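Local coordinates for protein N-acetyltransferase (Staphylococcus aureus subsp. aureus, PDB 4M85) that probably transfers an acetyl group from acetyl-coenzyme A to an amino group of an acceptor substrate, as a GNAT-fold N-acetyltransferase, at residues L19-W24 and M39-I44; G71-Y76 and E117-F122; A87-D92 and Y100-P105. One frame throughout, in Å; residues are numbered along the deposited sequence.

Contact 1: residues L19-W24 and M39-I44; sequences LVYMVW and MVLDAI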
loop_
_atom_site.group_PDB
_atom_site.type_symbol
_atom_site.label_atom_id
_atom_site.label_comp_id
_atom_site.label_asym_id
_atom_site.label_seq_id
_atom_site.Cartn_x
_atom_site.Cartn_y
_atom_site.Cartn_z
ATOM N N LEU A 19 -9.026 -2.287 2.306
ATOM C CA LEU A 19 -8.385 -1.361 1.367
ATOM C C LEU A 19 -7.355 -2.070 0.484
ATOM O O LEU A 19 -7.377 -1.912 -0.738
ATOM C CB LEU A 19 -7.732 -0.196 2.122
ATOM C CG LEU A 19 -8.660 0.912 2.647
ATOM C CD1 LEU A 19 -7.974 1.784 3.697
ATOM C CD2 LEU A 19 -9.207 1.794 1.512
ATOM N N VAL A 20 -6.456 -2.844 1.111
ATOM C CA VAL A 20 -5.413 -3.584 0.389
ATOM C C VAL A 20 -6.083 -4.619 -0.512
ATOM O O VAL A 20 -5.727 -4.763 -1.656
ATOM C CB VAL A 20 -4.417 -4.282 1.371
ATOM C CG1 VAL A 20 -3.483 -5.258 0.645
ATOM C CG2 VAL A 20 -3.602 -3.240 2.132
ATOM N N TYR A 21 -7.067 -5.328 0.013
ATOM C CA TYR A 21 -7.796 -6.299 -0.789
ATOM C C TYR A 21 -8.323 -5.666 -2.087
ATOM O O TYR A 21 -8.210 -6.250 -3.174
ATOM C CB TYR A 21 -8.962 -6.906 0.009
ATOM C CG TYR A 21 -9.647 -7.992 -0.759
ATOM C CD1 TYR A 21 -10.801 -7.746 -1.517
ATOM C CD2 TYR A 21 -9.119 -9.270 -0.762
ATOM C CE1 TYR A 21 -11.401 -8.764 -2.259
ATOM C CE2 TYR A 21 -9.697 -10.286 -1.496
ATOM C CZ TYR A 21 -10.832 -10.037 -2.240
ATOM O OH TYR A 21 -11.366 -11.103 -2.944
ATOM N N MET A 22 -8.923 -4.484 -1.974
ATOM C CA MET A 22 -9.478 -3.797 -3.158
ATOM C C MET A 22 -8.390 -3.493 -4.172
ATOM O O MET A 22 -8.575 -3.675 -5.378
ATOM C CB MET A 22 -10.189 -2.504 -2.761
ATOM C CG MET A 22 -11.659 -2.687 -2.408
ATOM S SD MET A 22 -12.253 -1.334 -1.389
ATOM C CE MET A 22 -11.464 0.116 -2.141
ATOM N N VAL A 23 -7.239 -3.045 -3.693
ATOM C CA VAL A 23 -6.141 -2.755 -4.588
ATOM C C VAL A 23 -5.680 -4.039 -5.286
ATOM O O VAL A 23 -5.463 -4.041 -6.503
ATOM C CB VAL A 23 -4.965 -2.081 -3.855
ATOM C CG1 VAL A 23 -3.753 -1.962 -4.774
ATOM C CG2 VAL A 23 -5.374 -0.697 -3.373
ATOM N N TRP A 24 -5.515 -5.116 -4.527
ATOM C CA TRP A 24 -5.028 -6.378 -5.104
ATOM C C TRP A 24 -6.033 -6.965 -6.097
ATOM O O TRP A 24 -5.645 -7.649 -7.039
ATOM C CB TRP A 24 -4.724 -7.414 -4.010
ATOM C CG TRP A 24 -3.513 -7.117 -3.152
ATOM C CD1 TRP A 24 -2.736 -5.977 -3.160
ATOM C CD2 TRP A 24 -2.960 -7.971 -2.139
ATOM N NE1 TRP A 24 -1.729 -6.087 -2.224
ATOM C CE2 TRP A 24 -1.846 -7.297 -1.584
ATOM C CE3 TRP A 24 -3.293 -9.251 -1.654
ATOM C CZ2 TRP A 24 -1.070 -7.852 -0.565
ATOM C CZ3 TRP A 24 -2.505 -9.809 -0.661
ATOM C CH2 TRP A 24 -1.412 -9.101 -0.122
ATOM N N MET A 39 -10.604 -15.717 3.140
ATOM C CA MET A 39 -9.325 -16.282 3.479
ATOM C C MET A 39 -8.222 -15.277 3.204
ATOM O O MET A 39 -7.305 -15.150 3.995
ATOM C CB MET A 39 -9.078 -17.546 2.662
ATOM C CG MET A 39 -8.269 -18.600 3.372
ATOM S SD MET A 39 -8.359 -20.132 2.420
ATOM C CE MET A 39 -7.223 -19.753 1.120
ATOM N N VAL A 40 -8.340 -14.565 2.085
ATOM C CA VAL A 40 -7.371 -13.543 1.703
ATOM C C VAL A 40 -7.395 -12.371 2.696
ATOM O O VAL A 40 -6.360 -11.869 3.078
ATOM C CB VAL A 40 -7.616 -13.057 0.263
ATOM C CG1 VAL A 40 -6.655 -11.927 -0.117
ATOM C CG2 VAL A 40 -7.484 -14.213 -0.730
ATOM N N LEU A 41 -8.576 -11.959 3.132
ATOM C CA LEU A 41 -8.697 -10.882 4.120
ATOM C C LEU A 41 -8.054 -11.256 5.448
ATOM O O LEU A 41 -7.245 -10.499 5.995
ATOM C CB LEU A 41 -10.177 -10.506 4.340
ATOM C CG LEU A 41 -10.834 -9.719 3.206
ATOM C CD1 LEU A 41 -12.330 -9.519 3.472
ATOM C CD2 LEU A 41 -10.145 -8.366 3.024
ATOM N N ASP A 42 -8.436 -12.414 5.984
ATOM C CA ASP A 42 -7.776 -12.945 7.165
ATOM C C ASP A 42 -6.245 -12.904 7.017
ATOM O O ASP A 42 -5.531 -12.515 7.934
ATOM C CB ASP A 42 -8.228 -14.377 7.430
ATOM C CG ASP A 42 -7.513 -14.987 8.593
ATOM O OD1 ASP A 42 -7.751 -14.559 9.740
ATOM O OD2 ASP A 42 -6.696 -15.889 8.365
ATOM N N ALA A 43 -5.750 -13.318 5.864
ATOM C CA ALA A 43 -4.306 -13.316 5.640
ATOM C C ALA A 43 -3.689 -11.908 5.683
ATOM O O ALA A 43 -2.621 -11.722 6.289
ATOM C CB ALA A 43 -3.970 -14.005 4.347
ATOM N N ILE A 44 -4.326 -10.942 5.009
ATOM C CA ILE A 44 -3.806 -9.571 4.971
ATOM C C ILE A 44 -3.860 -8.975 6.364
ATOM O O ILE A 44 -2.930 -8.310 6.780
ATOM C CB ILE A 44 -4.580 -8.668 3.958
ATOM C CG1 ILE A 44 -4.434 -9.179 2.534
ATOM C CG2 ILE A 44 -4.092 -7.239 3.970
ATOM C CD1 ILE A 44 -5.603 -8.810 1.625
#

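Contact 2: residues G71-Y76 and E117-F122; sequences GCIISY and ETIATF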
loop_
_atom_site.group_PDB
_atom_site.type_symbol
_atom_site.label_atom_id
_atom_site.label_comp_id
_atom_site.label_asym_id
_atom_site.label_seq_id
_atom_site.Cartn_x
_atom_site.Cartn_y
_atom_site.Cartn_z
ATOM N N GLY A 71 -8.992 5.972 5.055
ATOM C CA GLY A 71 -7.970 5.718 4.059
ATOM C C GLY A 71 -6.641 5.427 4.705
ATOM O O GLY A 71 -6.473 5.627 5.907
ATOM N N CYS A 72 -5.681 5.008 3.888
ATOM C CA CYS A 72 -4.335 4.741 4.386
ATOM C C CYS A 72 -3.274 4.876 3.331
ATOM O O CYS A 72 -3.570 4.859 2.138
ATOM C CB CYS A 72 -4.223 3.370 5.021
ATOM S SG CYS A 72 -4.230 2.017 3.847
ATOM N N ILE A 73 -2.037 5.057 3.808
ATOM C CA ILE A 73 -0.865 5.152 2.961
ATOM C C ILE A 73 0.234 4.221 3.503
ATOM O O ILE A 73 0.480 4.206 4.692
ATOM C CB ILE A 73 -0.356 6.606 2.814
ATOM C CG1 ILE A 73 0.768 6.656 1.792
ATOM C CG2 ILE A 73 0.103 7.200 4.151
ATOM C CD1 ILE A 73 0.979 8.012 1.153
ATOM N N ILE A 74 0.862 3.437 2.617
ATOM C CA ILE A 74 1.770 2.335 3.044
ATOM C C ILE A 74 3.116 2.569 2.380
ATOM O O ILE A 74 3.181 2.683 1.180
ATOM C CB ILE A 74 1.245 0.940 2.601
ATOM C CG1 ILE A 74 -0.216 0.777 3.006
ATOM C CG2 ILE A 74 2.099 -0.195 3.183
ATOM C CD1 ILE A 74 -0.859 -0.551 2.633
ATOM N N SER A 75 4.174 2.652 3.193
ATOM C CA SER A 75 5.512 2.957 2.719
ATOM C C SER A 75 6.584 2.322 3.611
ATOM O O SER A 75 6.352 2.110 4.780
ATOM C CB SER A 75 5.720 4.453 2.680
ATOM O OG SER A 75 5.710 5.015 3.982
ATOM N N TYR A 76 7.744 2.048 3.024
ATOM C CA TYR A 76 8.871 1.355 3.694
ATOM C C TYR A 76 10.111 1.441 2.788
ATOM O O TYR A 76 9.986 1.754 1.586
ATOM C CB TYR A 76 8.509 -0.112 3.975
ATOM C CG TYR A 76 7.821 -0.771 2.811
ATOM C CD1 TYR A 76 6.448 -0.944 2.794
ATOM C CD2 TYR A 76 8.538 -1.189 1.703
ATOM C CE1 TYR A 76 5.802 -1.500 1.706
ATOM C CE2 TYR A 76 7.901 -1.760 0.620
ATOM C CZ TYR A 76 6.532 -1.903 0.622
ATOM O OH TYR A 76 5.920 -2.480 -0.474
ATOM N N GLU A 117 4.057 2.236 -1.487
ATOM C CA GLU A 117 3.455 1.150 -2.220
ATOM C C GLU A 117 1.974 1.414 -2.541
ATOM O O GLU A 117 1.510 1.075 -3.624
ATOM C CB GLU A 117 3.577 -0.146 -1.395
ATOM C CG GLU A 117 3.004 -1.384 -2.075
ATOM C CD GLU A 117 2.706 -2.529 -1.098
ATOM O OE1 GLU A 117 3.490 -2.780 -0.167
ATOM O OE2 GLU A 117 1.676 -3.195 -1.273
ATOM N N THR A 118 1.246 1.977 -1.582
ATOM C CA THR A 118 -0.214 2.019 -1.624
ATOM C C THR A 118 -0.749 3.340 -1.048
ATOM O O THR A 118 -0.300 3.773 0.013
ATOM C CB THR A 118 -0.833 0.863 -0.772
ATOM O OG1 THR A 118 -0.394 -0.411 -1.248
ATOM C CG2 THR A 118 -2.314 0.895 -0.847
ATOM N N ILE A 119 -1.675 3.977 -1.770
ATOM C CA ILE A 119 -2.480 5.082 -1.241
ATOM C C ILE A 119 -3.912 4.765 -1.560
ATOM O O ILE A 119 -4.264 4.737 -2.727
ATOM C CB ILE A 119 -2.166 6.448 -1.883
ATOM C CG1 ILE A 119 -0.703 6.787 -1.736
ATOM C CG2 ILE A 119 -3.012 7.516 -1.214
ATOM C CD1 ILE A 119 -0.269 8.022 -2.504
ATOM N N ALA A 120 -4.735 4.514 -0.537
ATOM C CA ALA A 120 -6.071 3.970 -0.761
ATOM C C ALA A 120 -7.128 4.675 0.079
ATOM O O ALA A 120 -6.894 5.023 1.235
ATOM C CB ALA A 120 -6.078 2.460 -0.495
ATOM N N THR A 121 -8.303 4.887 -0.508
ATOM C CA THR A 121 -9.399 5.559 0.208
ATOM C C THR A 121 -10.674 4.747 0.004
ATOM O O THR A 121 -10.936 4.290 -1.097
ATOM C CB THR A 121 -9.611 7.019 -0.297
ATOM O OG1 THR A 121 -8.373 7.721 -0.294
ATOM C CG2 THR A 121 -10.551 7.800 0.604
ATOM N N PHE A 122 -11.464 4.570 1.062
ATOM C CA PHE A 122 -12.799 3.987 0.908
ATOM C C PHE A 122 -13.705 4.890 0.049
ATOM O O PHE A 122 -13.678 6.125 0.157
ATOM C CB PHE A 122 -13.461 3.733 2.262
ATOM C CG PHE A 122 -12.896 2.558 3.008
ATOM C CD1 PHE A 122 -13.043 1.268 2.505
ATOM C CD2 PHE A 122 -12.212 2.748 4.206
ATOM C CE1 PHE A 122 -12.533 0.182 3.193
ATOM C CE2 PHE A 122 -11.686 1.668 4.897
ATOM C CZ PHE A 122 -11.853 0.386 4.393
#

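Contact 3: residues A87-D92 and Y100-P105; sequences AWELLD and YGTPLP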
loop_
_atom_site.group_PDB
_atom_site.type_symbol
_atom_site.label_atom_id
_atom_site.label_comp_id
_atom_site.label_asym_id
_atom_site.label_seq_id
_atom_site.Cartn_x
_atom_site.Cartn_y
_atom_site.Cartn_z
ATOM N N ALA A 87 8.390 -12.083 4.586
ATOM C CA ALA A 87 7.769 -12.253 5.899
ATOM C C ALA A 87 6.335 -12.804 5.840
ATOM O O ALA A 87 5.839 -13.321 6.840
ATOM C CB ALA A 87 7.808 -10.948 6.699
ATOM N N TRP A 88 5.697 -12.724 4.669
ATOM C CA TRP A 88 4.432 -13.384 4.433
ATOM C C TRP A 88 4.445 -14.854 4.898
ATOM O O TRP A 88 3.439 -15.368 5.402
ATOM C CB TRP A 88 4.079 -13.301 2.962
ATOM C CG TRP A 88 2.714 -13.791 2.622
ATOM C CD1 TRP A 88 2.376 -15.024 2.139
ATOM C CD2 TRP A 88 1.501 -13.039 2.677
ATOM N NE1 TRP A 88 1.019 -15.089 1.906
ATOM C CE2 TRP A 88 0.458 -13.885 2.230
ATOM C CE3 TRP A 88 1.188 -11.735 3.056
ATOM C CZ2 TRP A 88 -0.868 -13.461 2.166
ATOM C CZ3 TRP A 88 -0.118 -11.323 2.997
ATOM C CH2 TRP A 88 -1.137 -12.191 2.561
ATOM N N GLU A 89 5.599 -15.503 4.744
ATOM C CA GLU A 89 5.770 -16.893 5.122
ATOM C C GLU A 89 5.686 -17.191 6.631
ATOM O O GLU A 89 5.500 -18.346 7.035
ATOM C CB GLU A 89 7.082 -17.392 4.545
ATOM C CG GLU A 89 7.118 -17.315 3.028
ATOM C CD GLU A 89 8.310 -18.043 2.432
ATOM O OE1 GLU A 89 9.430 -17.929 3.018
ATOM O OE2 GLU A 89 8.103 -18.732 1.392
ATOM N N LEU A 90 5.791 -16.157 7.465
ATOM C CA LEU A 90 5.680 -16.310 8.916
ATOM C C LEU A 90 4.250 -16.186 9.434
ATOM O O LEU A 90 4.031 -16.231 10.646
ATOM C CB LEU A 90 6.574 -15.279 9.624
ATOM C CG LEU A 90 8.038 -15.270 9.111
ATOM C CD1 LEU A 90 8.881 -14.190 9.765
ATOM C CD2 LEU A 90 8.652 -16.638 9.336
ATOM N N LEU A 91 3.272 -16.018 8.542
ATOM C CA LEU A 91 1.870 -15.856 8.962
ATOM C C LEU A 91 1.216 -17.218 9.173
ATOM O O LEU A 91 1.650 -18.214 8.589
ATOM C CB LEU A 91 1.076 -15.045 7.910
ATOM C CG LEU A 91 1.650 -13.674 7.568
ATOM C CD1 LEU A 91 0.842 -12.940 6.496
ATOM C CD2 LEU A 91 1.775 -12.841 8.848
ATOM N N ASP A 92 0.173 -17.249 10.004
ATOM C CA ASP A 92 -0.560 -18.476 10.299
ATOM C C ASP A 92 -1.714 -18.603 9.308
ATOM O O ASP A 92 -2.805 -18.074 9.550
ATOM C CB ASP A 92 -1.123 -18.465 11.728
ATOM C CG ASP A 92 -0.082 -18.113 12.769
ATOM O OD1 ASP A 92 1.043 -18.678 12.740
ATOM O OD2 ASP A 92 -0.406 -17.276 13.640
ATOM N N TYR A 100 0.007 -20.609 -3.012
ATOM C CA TYR A 100 0.246 -19.547 -3.996
ATOM C C TYR A 100 1.599 -18.840 -3.862
ATOM O O TYR A 100 1.998 -18.099 -4.752
ATOM C CB TYR A 100 -0.906 -18.552 -3.987
ATOM C CG TYR A 100 -2.092 -19.088 -4.747
ATOM C CD1 TYR A 100 -3.022 -19.929 -4.131
ATOM C CD2 TYR A 100 -2.261 -18.801 -6.094
ATOM C CE1 TYR A 100 -4.104 -20.442 -4.834
ATOM C CE2 TYR A 100 -3.339 -19.311 -6.807
ATOM C CZ TYR A 100 -4.258 -20.128 -6.174
ATOM O OH TYR A 100 -5.329 -20.633 -6.879
ATOM N N GLY A 101 2.324 -19.094 -2.782
ATOM C CA GLY A 101 3.528 -18.344 -2.504
ATOM C C GLY A 101 3.141 -16.947 -2.032
ATOM O O GLY A 101 1.978 -16.669 -1.747
ATOM N N THR A 102 4.117 -16.066 -1.952
ATOM C CA THR A 102 3.879 -14.754 -1.407
ATOM C C THR A 102 3.164 -13.908 -2.492
ATOM O O THR A 102 3.358 -14.119 -3.698
ATOM C CB THR A 102 5.172 -14.109 -0.848
ATOM O OG1 THR A 102 6.009 -13.651 -1.911
ATOM C CG2 THR A 102 5.942 -15.097 0.031
ATOM N N PRO A 103 2.298 -12.984 -2.062
ATOM C CA PRO A 103 1.385 -12.266 -2.973
ATOM C C PRO A 103 2.044 -11.284 -3.936
ATOM O O PRO A 103 1.476 -11.025 -4.994
ATOM C CB PRO A 103 0.437 -11.502 -2.034
ATOM C CG PRO A 103 0.901 -11.739 -0.653
ATOM C CD PRO A 103 2.085 -12.657 -0.643
ATOM N N LEU A 104 3.227 -10.763 -3.595
ATOM C CA LEU A 104 3.867 -9.720 -4.402
ATOM C C LEU A 104 5.389 -9.924 -4.539
ATOM O O LEU A 104 6.156 -9.148 -3.992
ATOM C CB LEU A 104 3.536 -8.341 -3.786
ATOM C CG LEU A 104 2.122 -7.762 -3.965
ATOM C CD1 LEU A 104 1.852 -6.687 -2.917
ATOM C CD2 LEU A 104 1.901 -7.176 -5.357
ATOM N N PRO A 105 5.827 -10.999 -5.252
ATOM C CA PRO A 105 7.256 -11.334 -5.430
ATOM C C PRO A 105 8.104 -10.313 -6.179
ATOM O O PRO A 105 9.312 -10.238 -5.922
ATOM C CB PRO A 105 7.218 -12.629 -6.253
ATOM C CG PRO A 105 5.866 -12.634 -6.913
ATOM C CD PRO A 105 4.964 -12.010 -5.892
HETATM O O HOH W 1 0.554 -17.414 0.222
#

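Contact 1: residues L19-W24 and M39-I44
Tyr21 and Leu41 mark a near approach of two helices, with CA of Tyr21 6.8 Å from CA of Leu41, while the short axes of 19-24 and 39-44 stay 10.1 Å apart and their directions differ by 123°. No hydrogen bond crosses the gap. Apolar side chains fill it. Tyr21 meets three of them. Its CG stands anti to the backbone N (chi1 -175°), which sends the ring out toward helix 37-49. Val40 CG1 lies in the plane of that ring, at its edge, 3.7 Å from Tyr21 CD2 and equally near CE2. Leu41 uses one branch: its CD2 comes to 3.6 Å from Tyr21 CB. Both of these side chains cross the tyrosine at about a right angle. Ile44 CD1 closes in on the root of the same residue, 4.2 Å from Tyr21 CB.

The two helices belong to the segment that joins the first two strands of the GNAT fold, and helix 13-26 lies against the central sheet. Leu19 rests on Cys72 and Val20 on Ile74, both of strand 68-77. Helix 37-49 packs against the side of helix 13-26 that carries Val20, Tyr21 and Trp24.

Ile44 also meets Val20 and Trp24 with its branches. CG2 goes to Val20, 3.9 Å from Val20 CG1. CG1 runs along the Trp24 indole, 3.8 Å from Trp24 CZ3, with the two side chains passing in opposite directions. Within its own helix, Val20 CG1 also sits 3.4 Å above one face of the indole, offset toward the rim. The methyl therefore touches both the tryptophan and the isoleucine. Val32 of helix 30-34 packs on Tyr21 and Trp24, and Ile97 of helix 95-98 packs on Val40.

Contact 2: residues G71-Y76 and E117-F122
Two torsions bring Tyr76 and Glu117 together at one end of this strand pair. Tyr76 CG lies between the backbone N and the carbonyl carbon (chi1 44°), so the ring folds back toward strand 114-121. Glu117 holds an extended chain with CG trans to N (chi1 -179°), which carries the carboxylate to the ring. Tyr76 OH donates to Glu117 OE1, which sits in the plane of the ring at its edge. The refined distance from Tyr76 OH to Glu117 OE1 is 2.5 Å, so its exact length is doubtful. The ring and carboxylate planes stand 67° apart. Arg54 NH1 also bonds to the hydroxyl, and its charge may polarise it.

The strands run antiparallel. Cys72 pairs with Ala120 through two hydrogen bonds, each 2.9 Å: Cys72 N to Ala120 O and Ala120 N to Cys72 O. Ile74 N then reaches Thr118 O at 2.9 Å. Beyond this the pairing is irregular. Ile74 O takes Glu117 N at 2.8 Å and, weakly, Thr118 N at 3.4 Å. Glu117 and Thr118 both face Ile74, which makes a classic beta bulge. A bulge in this strand is familiar in GNAT enzymes, where it lies near the acetyl-CoA cleft.

Side chains pair on both faces. Ile73 CD1 lies beside Ile119 CG1 at 3.6 Å, pointing the same way. On the other face Ile74 CD1 lies alongside Thr118 CB, 3.7 Å away.

The Ile73 and Ile119 face is covered by helix 130-140, through Leu138 and Ala131. Along its other edge strand 68-77 hydrogen-bonds to strand 60-65, and the face of Cys72 and Ile74 is turned to helix 13-26.

Contact 3: residues A87-D92 and Y100-P105
Pro103 sets its CD and CG atoms over one face of the Trp88 indole, and this is the tight part of the contact. Pro103 CD stands 3.4 Å from the centroid of the five-membered ring of Trp88, only 8° off the ring normal, a clear CH-pi contact. Pro103 CG continues over the six-membered ring, 3.8 Å from Trp88 CH2. With CG trans to the backbone N (chi1 -172°), Trp88 extends its ring to meet the proline. The opposite face takes Leu91 CD1, 3.6 Å above the plane and offset toward the rim. The indole is thus held between a proline and a leucine, while Tyr53 meets it edge-to-face.

The other side is looser. Thr102 CG2 touches the base of the tryptophan, 3.9 Å from Trp88 CB, and is just as far from CG of the exposed Glu89. The polar ends turn to other partners: Thr102 OG1 bonds to Glu85 and Glu89 OE1 to Lys86. No direct hydrogen bond joins the segments. A water bridges instead. It accepts from Trp88 NE1 at 2.9 Å and donates to Gly101 O; the 2.5 Å between the water O and Gly101 O is so short that the exact length is doubtful.

The 3-10 turn 88-90 follows helix 81-86. The loop 100-105 leads on from helix 95-98 toward strand 114-121. The contact therefore brings together the two ends of the excursion that contains helix 95-98. Trp88 packs on Ala43 and Ser47 of helix 37-49, and Pro103 on Leu31 of helix 30-34 and Trp24 of helix 13-26.

Contacts 1, 2 and 3 all lie within one GNAT domain. Contact 1 closes first along the chain. Contact 2 then joins strands 68-77 and 114-121, and contact 3 is nested in the loop between them. The centre of contact 1 is about 13 Å from those of contacts 2 and 3, which are about 19 Å apart. Helix 13-26 links all three: Leu19 CD2 is 3.8 Å from Ala120 CB, and Trp24 NE1 is 3.7 Å from Leu104 CD1. Glu117 OE2 lies 3.9 Å from Leu104 CD1. Contact 2 is the buried centre, contact 1 the buried helix layer on it, and contact 3 the partly exposed loops at the edge.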